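PDB 4IRT: uncharacterized protein from Bacteroides ovatus, which is of unknown function but has a BNR-repeat beta-propeller fold and is a putative neuraminidase, an enzyme class that removes terminal sialic acids from glycans. Local coordinates for residues A[40-45]-A[398-403]; A[33-38]-A[56-61]; A[210-215]-A[227-232]; A[149-154]-A[179-184]. All coordinates share one frame; numbering follows the deposited sequence. Where two conformers were deposited one is given.

How the contacts relate
Following the chain from the N terminus, contact 2 closes first, bringing together strand 34-40 and the start of strand 59-63 within one four-stranded sheet. Contact 1 opens before that loop has closed, so the two cross; its second half arrives only near the C terminus, and Ile-403 of contact 1 packs on Ile-37 of contact 2. The long loop of contact 1 encloses both others. Of these two, contact 4 comes first, joining strand 151-157 to strand 178-185 of the next sheet; contact 3 follows, tying strand 206-214 to the loop after it. Contacts 3 and 4 share the sheet 178-242, their centres about 13 Å apart, whereas contacts 1 and 3 lie on opposite sides of the chain's centre.

Contact 1: A[40-45]-A[398-403]; sequences YDNDGY and IEPQMI. With EDO (1,2-ethanediol), chain I.
The flat carboxamide of Asn-42 has one face laid against the ring of Pro-400, while two waters gather beyond its oxygen and nitrogen. The proline spans the whole amide: its CB is 3.6 Å from Asn-42 OD1, and its CD is equally close to Asn-42 ND2. The two side chains cross nearly at right angles, an arrangement reached with Asn-42 CG roughly anti to its own N (chi1 -156°). Water carries the polar part of the contact. One molecule donates to Asn-42 OD1 (2.6 Å) and to Ile-398 O; a second accepts from Asn-42 ND2 and donates to the same carbonyl, which is thus gripped twice. On the backbone side, an ethanediol donates to Asn-42 O. The Asn-42 backbone is set by a type I turn from Asp-41 to Gly-44, and Asp-41 OD1 receives Tyr-45 N (3.0 Å) from above the carboxylate plane. With Asp-41 N bonded to Tyr-45 O and Gly-44 at positive phi, this is a hairpin with a type I turn and G1 bulge. It meets the sheet in which N-terminal strand 5-12 pairs with C-terminal strand 401-407, the "velcro" closure known from beta-propellers.

Contact 2: A[33-38]-A[56-61]; sequences DEQYIS and EQWTLH
The amide of Gln-35 is gripped by three partners where it meets Trp-58: NE2 donates to Asp-370 and His-381, and OE1 accepts from Arg-51 while standing 3.6 Å from Trp-58 CH2. The setting is one antiparallel propeller sheet, and the two segments lie on strands 34-40 and 59-63, separated by strand 45-52. Because a strand intervenes, no backbone bond joins them, and the CA atoms of Ile-37 and Leu-60 are still 9.0 Å apart. The distance is spanned by the indole. With CG anti to the carbonyl carbon (chi1 -66°), Trp-58 sends its six-membered ring back to strand 34-40, where it fits between Gln-35 and Ile-37. Gln-35 extends fully to meet it, and the planes of its amide and the indole are only 7° apart, although OE1 comes at the ring obliquely. The three outside bonds should hold this amide against rotation, and the charge of Arg-51 probably polarises its carbonyl. Strand 5-12 packs over the same face: its Val-7 and Val-9 meet Trp-58, and Val-9 also reaches Ile-37. The indole also meets backbone here, since Trp-58 CZ3 lies 3.6 Å from Gln-35 O. The apolar half of the contact crosses at about a right angle, with the methyl CG2 of Ile-37 set 3.6 Å from Trp-58 CZ3.

Contact 3: A[210-215]-A[227-232]; sequences CYARSF and ERYELP. With EDO (1,2-ethanediol), chain M.
With CG anti to the carbonyl carbon (chi1 -81°), Tyr-229 swings its phenol out of the loop and onto strand 206-214, where it meets Tyr-211 and Ala-212. Its hydroxyl OH donates to Tyr-211 O at 2.7 Å, with a C=O...donor angle of 158° and the donor tilted 17° from the carbonyl plane. The same hydroxyl also bonds to the backbone N of Glu-239, so it is held between two neighbouring strands. Beside it, the methyl CB of Ala-212 presses on the ring obliquely, 3.4 Å from Tyr-229 CE2.

Arg-213 starts away from this loop. CG sits between the backbone N and the carbonyl carbon (chi1 57°), and the extended chain then carries the guanidinium to the Tyr-211 phenol, where Arg-213 NH1 donates to Tyr-211 OH (2.9 Å). His-192 also bonds that hydroxyl. The rest of the guanidinium clasps an ethanediol: NE donates to its O1 and NH2 to its O2, while O1 also lies at the edge of the Phe-215 ring. A leucine in place of Arg-213 would probably deprive the Tyr-211 hydroxyl of one donor and leave the diol without its two-pronged hold.

Strand 206-214 lies third in its antiparallel sheet, flanked by strands 191-198 and 239-242, and the 227-232 loop belongs to the connection from it to 239-242. Beyond, Tyr-211 and Arg-213 reach Pro-264 on strand 264-271 of the next sheet.

Contact 4: A[149-154]-A[179-184]; sequences GNLVMN and AYWQLY. With EDO (1,2-ethanediol), chain K.
At Gly-149 the link to Trp-181 runs through an ethanediol, whose O1 donates to Gly-149 O (3.1 Å) and whose C2 rests 3.6 Å from Trp-181 CZ3. Asn-150 turns its side chain away, ND2 being bonded to the carbonyl of Asp-168, but its backbone C passes 4.0 Å from Trp-181 CH2. Leu-151 carries the centre of the contact. Its N donates to O2 of the diol, and its side chain, with CG anti to the backbone N (chi1 -173°), lies over the indole. CD1 makes a CH-pi contact 3.6 Å from the centroid of the five-membered ring and only 12° off the normal, while CB and CA follow the six-membered ring. Trading Trp-181 for a serine would probably strip Leu-151 of the flat surface beneath its methyl and open a gap between the two strands. Two residues on, selenomethionine Met-153 leaves its strand extended and bends at its last torsion (chi3 -65°), which brings CE to 3.8 Å from Leu-183 CD2. This is apolar packing between two propeller sheets. Strand 151-157 is the third of the sheet 124-167, and strand 178-185 is an outermost strand of the following one. Val-140 on strand 137-143 and Leu-193 on strand 191-198 also pack on Trp-181, each from the sheet of one partner.

Contact 1: A[40-45]-A[398-403]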
# COMPACT_ATOMS: atom_id res chain seq x y z
N TYR A 40 3.29 -15.92 -0.55
CA TYR A 40 4.19 -17.00 -0.18
C TYR A 40 3.39 -18.19 0.34
O TYR A 40 2.50 -18.04 1.19
CB TYR A 40 5.12 -16.55 0.92
CG TYR A 40 6.12 -15.46 0.57
CD1 TYR A 40 7.19 -15.71 -0.26
CD2 TYR A 40 6.03 -14.19 1.17
CE1 TYR A 40 8.10 -14.72 -0.57
CE2 TYR A 40 6.94 -13.19 0.88
CZ TYR A 40 8.01 -13.47 0.03
OH TYR A 40 8.95 -12.50 -0.28
N ASP A 41 3.75 -19.37 -0.15
CA ASP A 41 3.18 -20.61 0.36
C ASP A 41 3.82 -21.00 1.69
O ASP A 41 4.73 -20.34 2.19
CB ASP A 41 3.20 -21.70 -0.71
CG ASP A 41 4.55 -22.35 -0.93
OD1 ASP A 41 5.51 -22.16 -0.15
OD2 ASP A 41 4.65 -23.11 -1.94
N ASN A 42 3.32 -22.06 2.31
CA ASN A 42 3.80 -22.42 3.64
C ASN A 42 5.27 -22.81 3.71
O ASN A 42 5.87 -22.78 4.79
CB ASN A 42 2.98 -23.57 4.23
CG ASN A 42 3.03 -23.57 5.76
OD1 ASN A 42 2.85 -22.53 6.40
ND2 ASN A 42 3.26 -24.73 6.34
N ASP A 43 5.84 -23.20 2.58
CA ASP A 43 7.27 -23.49 2.49
C ASP A 43 8.15 -22.27 2.16
O ASP A 43 9.38 -22.39 1.99
CB ASP A 43 7.49 -24.56 1.42
CG ASP A 43 6.80 -25.88 1.78
OD1 ASP A 43 6.81 -26.27 2.95
OD2 ASP A 43 6.26 -26.52 0.88
N GLY A 44 7.52 -21.11 2.03
CA GLY A 44 8.26 -19.91 1.73
C GLY A 44 8.44 -19.58 0.27
O GLY A 44 9.14 -18.61 -0.05
N TYR A 45 7.81 -20.35 -0.61
CA TYR A 45 7.91 -20.10 -2.03
C TYR A 45 6.94 -19.02 -2.48
O TYR A 45 5.79 -18.96 -2.05
CB TYR A 45 7.69 -21.37 -2.86
CG TYR A 45 8.86 -22.33 -2.85
CD1 TYR A 45 9.06 -23.19 -1.78
CD2 TYR A 45 9.78 -22.36 -3.89
CE1 TYR A 45 10.13 -24.08 -1.76
CE2 TYR A 45 10.86 -23.23 -3.87
CZ TYR A 45 11.02 -24.09 -2.80
OH TYR A 45 12.09 -24.95 -2.75
N ILE A 398 1.71 -22.19 13.12
CA ILE A 398 0.35 -22.57 12.77
C ILE A 398 0.27 -23.02 11.31
O ILE A 398 1.11 -22.68 10.45
CB ILE A 398 -0.67 -21.45 13.06
CG1 ILE A 398 -0.38 -20.20 12.21
CG2 ILE A 398 -0.64 -21.11 14.55
CD1 ILE A 398 -1.58 -19.27 12.14
N GLU A 399 -0.78 -23.78 11.02
CA GLU A 399 -1.03 -24.25 9.68
C GLU A 399 -1.31 -23.11 8.75
O GLU A 399 -1.87 -22.09 9.15
CB GLU A 399 -2.22 -25.18 9.66
CG GLU A 399 -1.96 -26.51 10.33
CD GLU A 399 -3.04 -27.47 9.93
OE1 GLU A 399 -4.10 -27.41 10.54
OE2 GLU A 399 -2.82 -28.23 8.95
N PRO A 400 -0.91 -23.25 7.48
CA PRO A 400 -1.20 -22.20 6.55
C PRO A 400 -2.74 -22.05 6.40
O PRO A 400 -3.46 -23.06 6.35
CB PRO A 400 -0.52 -22.68 5.25
CG PRO A 400 -0.53 -24.18 5.37
CD PRO A 400 -0.28 -24.43 6.84
N GLN A 401 -3.21 -20.81 6.40
CA GLN A 401 -4.63 -20.48 6.29
C GLN A 401 -5.01 -20.09 4.85
O GLN A 401 -4.17 -19.59 4.05
CB GLN A 401 -5.01 -19.34 7.28
CG GLN A 401 -4.64 -19.64 8.74
CD GLN A 401 -5.39 -20.84 9.32
OE1 GLN A 401 -4.79 -21.89 9.71
NE2 GLN A 401 -6.69 -20.74 9.33
N MSE A 402 -6.27 -20.32 4.51
CA MSE A 402 -6.74 -20.06 3.14
C MSE A 402 -6.64 -18.61 2.80
O MSE A 402 -7.02 -17.77 3.59
CB MSE A 402 -8.19 -20.52 3.07
CG MSE A 402 -8.86 -20.29 1.73
SE MSE A 402 -8.04 -21.29 0.30
CE MSE A 402 -8.60 -23.07 0.91
N ILE A 403 -6.14 -18.33 1.60
CA ILE A 403 -6.18 -16.98 1.00
C ILE A 403 -7.44 -16.91 0.14
O ILE A 403 -7.79 -17.87 -0.60
CB ILE A 403 -4.95 -16.70 0.15
CG1 ILE A 403 -3.70 -16.62 1.04
CG2 ILE A 403 -5.11 -15.40 -0.62
CD1 ILE A 403 -2.41 -16.82 0.26
C1 EDO I . 9.05 -21.02 6.44
O1 EDO I . 9.93 -21.10 7.56
C2 EDO I . 8.86 -22.39 5.83
O2 EDO I . 7.86 -23.07 6.60
O HOH W 1 1.66 -21.05 8.20
O HOH W 2 3.12 -24.38 9.53

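Contact 2: A[33-38]-A[56-61]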
# COMPACT_ATOMS: atom_id res chain seq x y z
N ASP A 33 -9.62 -8.61 -18.33
CA ASP A 33 -10.55 -9.42 -17.55
C ASP A 33 -9.87 -10.53 -16.74
O ASP A 33 -10.53 -11.48 -16.33
CB ASP A 33 -11.70 -9.95 -18.42
CG ASP A 33 -11.29 -11.10 -19.34
OD1 ASP A 33 -10.09 -11.39 -19.52
OD2 ASP A 33 -12.23 -11.74 -19.87
N GLU A 34 -8.56 -10.41 -16.51
CA GLU A 34 -7.81 -11.41 -15.73
C GLU A 34 -7.32 -10.76 -14.46
O GLU A 34 -6.92 -9.61 -14.47
CB GLU A 34 -6.62 -11.92 -16.52
CG GLU A 34 -7.12 -12.74 -17.68
CD GLU A 34 -6.06 -13.24 -18.64
OE1 GLU A 34 -4.94 -12.72 -18.68
OE2 GLU A 34 -6.41 -14.18 -19.38
N GLN A 35 -7.37 -11.50 -13.37
CA GLN A 35 -6.85 -11.00 -12.10
C GLN A 35 -5.69 -11.87 -11.65
O GLN A 35 -5.76 -13.11 -11.75
CB GLN A 35 -7.97 -11.03 -11.07
CG GLN A 35 -7.61 -10.50 -9.72
CD GLN A 35 -8.81 -10.55 -8.80
OE1 GLN A 35 -9.28 -11.63 -8.45
NE2 GLN A 35 -9.31 -9.41 -8.43
N TYR A 36 -4.67 -11.22 -11.16
CA TYR A 36 -3.42 -11.82 -10.76
C TYR A 36 -3.24 -11.63 -9.28
O TYR A 36 -3.63 -10.60 -8.72
CB TYR A 36 -2.24 -11.16 -11.47
CG TYR A 36 -2.23 -11.38 -12.96
CD1 TYR A 36 -2.98 -10.57 -13.82
CD2 TYR A 36 -1.46 -12.41 -13.51
CE1 TYR A 36 -3.00 -10.81 -15.19
CE2 TYR A 36 -1.44 -12.62 -14.87
CZ TYR A 36 -2.19 -11.82 -15.70
OH TYR A 36 -2.17 -12.06 -17.06
N ILE A 37 -2.60 -12.62 -8.64
CA ILE A 37 -2.38 -12.59 -7.21
C ILE A 37 -0.99 -13.14 -6.94
O ILE A 37 -0.42 -13.87 -7.77
CB ILE A 37 -3.46 -13.43 -6.47
CG1 ILE A 37 -3.51 -13.08 -4.98
CG2 ILE A 37 -3.27 -14.92 -6.72
CD1 ILE A 37 -4.71 -13.72 -4.29
N SER A 38 -0.43 -12.80 -5.79
CA SER A 38 0.87 -13.33 -5.40
C SER A 38 0.89 -13.49 -3.89
O SER A 38 0.30 -12.68 -3.18
CB SER A 38 2.03 -12.40 -5.85
OG SER A 38 1.92 -11.08 -5.34
N GLU A 56 -14.13 -18.70 -10.76
CA GLU A 56 -13.48 -18.90 -9.49
C GLU A 56 -12.38 -19.95 -9.58
O GLU A 56 -11.84 -20.36 -8.56
CB GLU A 56 -14.53 -19.25 -8.43
CG GLU A 56 -15.56 -18.15 -8.31
CD GLU A 56 -16.39 -18.20 -7.05
OE1 GLU A 56 -16.23 -19.15 -6.26
OE2 GLU A 56 -17.21 -17.26 -6.85
N GLN A 57 -12.01 -20.32 -10.80
CA GLN A 57 -10.94 -21.28 -11.03
C GLN A 57 -9.60 -20.57 -11.28
O GLN A 57 -9.40 -19.91 -12.30
CB GLN A 57 -11.28 -22.20 -12.21
CG GLN A 57 -12.66 -22.86 -12.14
CD GLN A 57 -12.91 -23.58 -10.83
OE1 GLN A 57 -13.88 -23.28 -10.12
NE2 GLN A 57 -12.04 -24.52 -10.50
N TRP A 58 -8.67 -20.73 -10.34
CA TRP A 58 -7.33 -20.17 -10.44
C TRP A 58 -6.33 -21.13 -11.09
O TRP A 58 -6.43 -22.36 -10.95
CB TRP A 58 -6.80 -19.82 -9.05
CG TRP A 58 -7.56 -18.72 -8.38
CD1 TRP A 58 -8.70 -18.85 -7.64
CD2 TRP A 58 -7.26 -17.34 -8.41
NE1 TRP A 58 -9.12 -17.62 -7.22
CE2 TRP A 58 -8.25 -16.67 -7.67
CE3 TRP A 58 -6.22 -16.59 -8.98
CZ2 TRP A 58 -8.24 -15.28 -7.49
CZ3 TRP A 58 -6.22 -15.22 -8.82
CH2 TRP A 58 -7.22 -14.58 -8.06
N THR A 59 -5.39 -20.56 -11.82
CA THR A 59 -4.19 -21.25 -12.20
C THR A 59 -3.14 -20.75 -11.24
O THR A 59 -2.91 -19.56 -11.13
CB THR A 59 -3.83 -20.95 -13.66
OG1 THR A 59 -4.90 -21.43 -14.49
CG2 THR A 59 -2.54 -21.65 -14.11
N LEU A 60 -2.51 -21.67 -10.52
CA LEU A 60 -1.48 -21.28 -9.54
C LEU A 60 -0.14 -21.87 -9.94
O LEU A 60 -0.08 -23.01 -10.43
CB LEU A 60 -1.85 -21.76 -8.14
CG LEU A 60 -3.19 -21.26 -7.60
CD1 LEU A 60 -3.52 -21.97 -6.29
CD2 LEU A 60 -3.22 -19.75 -7.46
N HIS A 61 0.93 -21.11 -9.75
CA HIS A 61 2.28 -21.54 -10.17
C HIS A 61 3.25 -21.24 -9.04
O HIS A 61 3.42 -20.08 -8.66
CB HIS A 61 2.73 -20.81 -11.44
CG HIS A 61 4.16 -21.05 -11.81
ND1 HIS A 61 4.63 -22.28 -12.22
CD2 HIS A 61 5.23 -20.22 -11.80
CE1 HIS A 61 5.92 -22.19 -12.49
NE2 HIS A 61 6.32 -20.96 -12.20

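Contact 3: A[210-215]-A[227-232]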
# COMPACT_ATOMS: atom_id res chain seq x y z
N CYS A 210 2.23 15.06 5.16
CA CYS A 210 2.65 15.97 4.09
C CYS A 210 2.22 15.41 2.72
O CYS A 210 1.90 14.24 2.59
CB CYS A 210 4.17 16.17 4.11
SG CYS A 210 4.81 16.94 5.64
N TYR A 211 2.26 16.24 1.68
CA TYR A 211 1.67 15.88 0.40
C TYR A 211 2.41 16.53 -0.77
O TYR A 211 2.84 17.65 -0.66
CB TYR A 211 0.21 16.32 0.37
CG TYR A 211 -0.46 16.08 -0.96
CD1 TYR A 211 -0.96 14.81 -1.29
CD2 TYR A 211 -0.61 17.09 -1.88
CE1 TYR A 211 -1.55 14.58 -2.52
CE2 TYR A 211 -1.19 16.86 -3.12
CZ TYR A 211 -1.69 15.61 -3.43
OH TYR A 211 -2.32 15.37 -4.63
N ALA A 212 2.50 15.81 -1.88
CA ALA A 212 2.92 16.37 -3.13
C ALA A 212 2.29 15.58 -4.26
O ALA A 212 1.87 14.45 -4.05
CB ALA A 212 4.43 16.33 -3.25
N ARG A 213 2.21 16.19 -5.43
CA ARG A 213 1.76 15.48 -6.64
C ARG A 213 2.50 15.89 -7.90
O ARG A 213 3.02 16.99 -8.00
CB ARG A 213 0.25 15.62 -6.84
CG ARG A 213 -0.25 17.06 -6.92
CD ARG A 213 -1.71 17.03 -7.37
NE ARG A 213 -2.41 18.31 -7.21
CZ ARG A 213 -3.48 18.50 -6.45
NH1 ARG A 213 -3.97 17.52 -5.70
NH2 ARG A 213 -4.05 19.69 -6.44
N SER A 214 2.54 14.99 -8.87
CA SER A 214 3.25 15.22 -10.12
C SER A 214 2.34 14.88 -11.29
O SER A 214 1.74 13.79 -11.33
CB SER A 214 4.49 14.34 -10.23
OG SER A 214 5.10 14.55 -11.51
N PHE A 215 2.31 15.79 -12.27
CA PHE A 215 1.52 15.64 -13.49
C PHE A 215 2.32 15.18 -14.71
O PHE A 215 1.74 14.98 -15.79
CB PHE A 215 0.84 16.97 -13.84
CG PHE A 215 -0.06 17.48 -12.75
CD1 PHE A 215 -1.39 17.10 -12.70
CD2 PHE A 215 0.44 18.32 -11.77
CE1 PHE A 215 -2.23 17.58 -11.69
CE2 PHE A 215 -0.37 18.76 -10.74
CZ PHE A 215 -1.73 18.40 -10.71
N GLU A 227 1.75 25.84 -6.29
CA GLU A 227 3.18 26.12 -6.37
C GLU A 227 3.94 24.88 -6.83
O GLU A 227 3.66 23.75 -6.40
CB GLU A 227 3.76 26.58 -5.02
CG GLU A 227 3.08 27.80 -4.42
CD GLU A 227 1.86 27.46 -3.56
OE1 GLU A 227 1.31 26.33 -3.66
OE2 GLU A 227 1.44 28.35 -2.79
N ARG A 228 4.90 25.09 -7.69
CA ARG A 228 5.86 24.04 -8.01
C ARG A 228 6.90 23.94 -6.91
O ARG A 228 7.50 24.92 -6.52
CB ARG A 228 6.59 24.35 -9.29
CG ARG A 228 7.54 23.26 -9.70
CD ARG A 228 8.01 23.45 -11.11
NE ARG A 228 9.34 22.90 -11.26
CZ ARG A 228 10.12 23.07 -12.32
NH1 ARG A 228 9.69 23.79 -13.36
NH2 ARG A 228 11.33 22.52 -12.34
N TYR A 229 7.13 22.74 -6.40
CA TYR A 229 8.21 22.54 -5.43
C TYR A 229 9.61 22.76 -6.00
O TYR A 229 9.93 22.37 -7.14
CB TYR A 229 8.19 21.09 -4.93
CG TYR A 229 7.20 20.76 -3.86
CD1 TYR A 229 7.45 21.10 -2.53
CD2 TYR A 229 6.07 19.98 -4.13
CE1 TYR A 229 6.58 20.74 -1.54
CE2 TYR A 229 5.19 19.62 -3.12
CZ TYR A 229 5.46 19.98 -1.81
OH TYR A 229 4.61 19.62 -0.78
N GLU A 230 10.46 23.40 -5.20
CA GLU A 230 11.89 23.32 -5.43
C GLU A 230 12.33 22.05 -4.73
O GLU A 230 12.09 21.89 -3.52
CB GLU A 230 12.58 24.55 -4.87
CG GLU A 230 12.03 25.82 -5.51
CD GLU A 230 12.97 27.01 -5.43
OE1 GLU A 230 14.19 26.85 -5.67
OE2 GLU A 230 12.47 28.12 -5.15
N LEU A 231 12.92 21.12 -5.48
CA LEU A 231 13.31 19.83 -4.92
C LEU A 231 14.69 19.90 -4.27
O LEU A 231 15.54 20.70 -4.67
CB LEU A 231 13.29 18.72 -6.00
CG LEU A 231 11.95 18.57 -6.72
CD1 LEU A 231 12.09 17.65 -7.92
CD2 LEU A 231 10.86 18.06 -5.77
N PRO A 232 14.95 19.05 -3.28
CA PRO A 232 14.06 18.04 -2.73
C PRO A 232 13.11 18.65 -1.69
O PRO A 232 13.28 19.82 -1.27
CB PRO A 232 15.03 17.06 -2.07
CG PRO A 232 16.20 17.89 -1.67
CD PRO A 232 16.33 18.91 -2.75
C1 EDO M . -1.49 22.07 -8.63
O1 EDO M . -1.19 20.77 -8.06
C2 EDO M . -2.71 22.06 -9.55
O2 EDO M . -3.86 21.63 -8.81

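Contact 4: A[149-154]-A[179-184]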
# COMPACT_ATOMS: atom_id res chain seq x y z
N GLY A 149 17.38 5.73 5.10
CA GLY A 149 16.21 5.60 4.33
C GLY A 149 16.26 6.77 3.38
O GLY A 149 16.70 7.92 3.76
N ASN A 150 15.92 6.46 2.13
CA ASN A 150 15.73 7.46 1.10
C ASN A 150 14.77 6.91 0.07
O ASN A 150 14.89 5.77 -0.34
CB ASN A 150 17.05 7.82 0.43
CG ASN A 150 16.88 8.92 -0.63
OD1 ASN A 150 16.33 9.99 -0.34
ND2 ASN A 150 17.36 8.66 -1.84
N LEU A 151 13.82 7.73 -0.35
CA LEU A 151 12.87 7.32 -1.37
C LEU A 151 13.52 7.34 -2.75
O LEU A 151 13.99 8.39 -3.21
CB LEU A 151 11.66 8.26 -1.38
CG LEU A 151 10.47 7.89 -2.28
CD1 LEU A 151 9.22 8.62 -1.79
CD2 LEU A 151 10.74 8.21 -3.75
N VAL A 152 13.53 6.19 -3.43
CA VAL A 152 14.05 6.11 -4.79
C VAL A 152 12.91 5.72 -5.72
O VAL A 152 12.13 4.82 -5.41
CB VAL A 152 15.18 5.09 -4.88
CG1 VAL A 152 15.70 4.93 -6.30
CG2 VAL A 152 16.30 5.48 -3.93
N MSE A 153 12.86 6.39 -6.87
CA MSE A 153 11.77 6.28 -7.82
C MSE A 153 12.31 6.09 -9.21
O MSE A 153 13.13 6.88 -9.73
CB MSE A 153 10.88 7.52 -7.69
CG MSE A 153 9.80 7.61 -8.76
SE MSE A 153 8.72 9.24 -8.59
CE MSE A 153 7.86 8.92 -6.87
N ASN A 154 11.85 5.02 -9.83
CA ASN A 154 12.21 4.65 -11.18
C ASN A 154 10.99 4.54 -12.07
O ASN A 154 9.87 4.39 -11.58
CB ASN A 154 12.85 3.27 -11.18
CG ASN A 154 14.15 3.20 -10.41
OD1 ASN A 154 14.87 4.19 -10.27
ND2 ASN A 154 14.47 2.00 -9.92
N ALA A 179 11.36 9.55 6.60
CA ALA A 179 9.96 9.63 6.17
C ALA A 179 9.42 8.23 5.91
O ALA A 179 10.19 7.31 5.61
CB ALA A 179 9.87 10.46 4.91
N TYR A 180 8.08 8.09 6.03
CA TYR A 180 7.34 6.92 5.59
C TYR A 180 6.21 7.40 4.74
O TYR A 180 5.42 8.24 5.18
CB TYR A 180 6.80 6.12 6.77
CG TYR A 180 7.90 5.52 7.57
CD1 TYR A 180 8.43 4.27 7.23
CD2 TYR A 180 8.44 6.20 8.63
CE1 TYR A 180 9.48 3.72 7.96
CE2 TYR A 180 9.49 5.66 9.37
CZ TYR A 180 10.01 4.43 9.02
OH TYR A 180 11.06 3.93 9.75
N TRP A 181 6.16 6.87 3.52
CA TRP A 181 5.30 7.39 2.47
C TRP A 181 4.31 6.37 1.94
O TRP A 181 4.43 5.20 2.19
CB TRP A 181 6.16 7.92 1.31
CG TRP A 181 7.13 6.88 0.76
CD1 TRP A 181 6.88 5.90 -0.12
CD2 TRP A 181 8.52 6.76 1.13
NE1 TRP A 181 8.03 5.14 -0.34
CE2 TRP A 181 9.05 5.67 0.42
CE3 TRP A 181 9.35 7.46 2.01
CZ2 TRP A 181 10.37 5.26 0.57
CZ3 TRP A 181 10.64 7.08 2.15
CH2 TRP A 181 11.15 5.97 1.44
N GLN A 182 3.35 6.88 1.18
CA GLN A 182 2.42 6.10 0.35
C GLN A 182 2.04 6.92 -0.88
O GLN A 182 2.11 8.17 -0.85
CB GLN A 182 1.16 5.67 1.14
CG GLN A 182 0.42 6.81 1.87
CD GLN A 182 0.95 7.10 3.26
OE1 GLN A 182 1.51 6.23 3.94
NE2 GLN A 182 0.79 8.36 3.69
N LEU A 183 1.70 6.24 -1.96
CA LEU A 183 1.42 6.87 -3.24
C LEU A 183 0.19 6.26 -3.86
O LEU A 183 -0.28 5.20 -3.43
CB LEU A 183 2.58 6.72 -4.23
CG LEU A 183 3.91 7.27 -3.78
CD1 LEU A 183 4.73 6.22 -3.06
CD2 LEU A 183 4.77 7.80 -4.90
N TYR A 184 -0.28 6.93 -4.89
CA TYR A 184 -1.38 6.46 -5.70
C TYR A 184 -1.33 7.17 -7.04
O TYR A 184 -1.05 8.38 -7.09
CB TYR A 184 -2.70 6.76 -5.02
CG TYR A 184 -3.93 6.15 -5.66
CD1 TYR A 184 -4.27 4.83 -5.40
CD2 TYR A 184 -4.80 6.92 -6.45
CE1 TYR A 184 -5.41 4.25 -5.95
CE2 TYR A 184 -5.95 6.35 -7.00
CZ TYR A 184 -6.26 5.00 -6.72
OH TYR A 184 -7.38 4.39 -7.23
C1 EDO K . 13.47 10.74 3.72
O1 EDO K . 14.73 10.23 4.14
C2 EDO K . 12.91 9.89 2.56
O2 EDO K . 13.69 10.04 1.37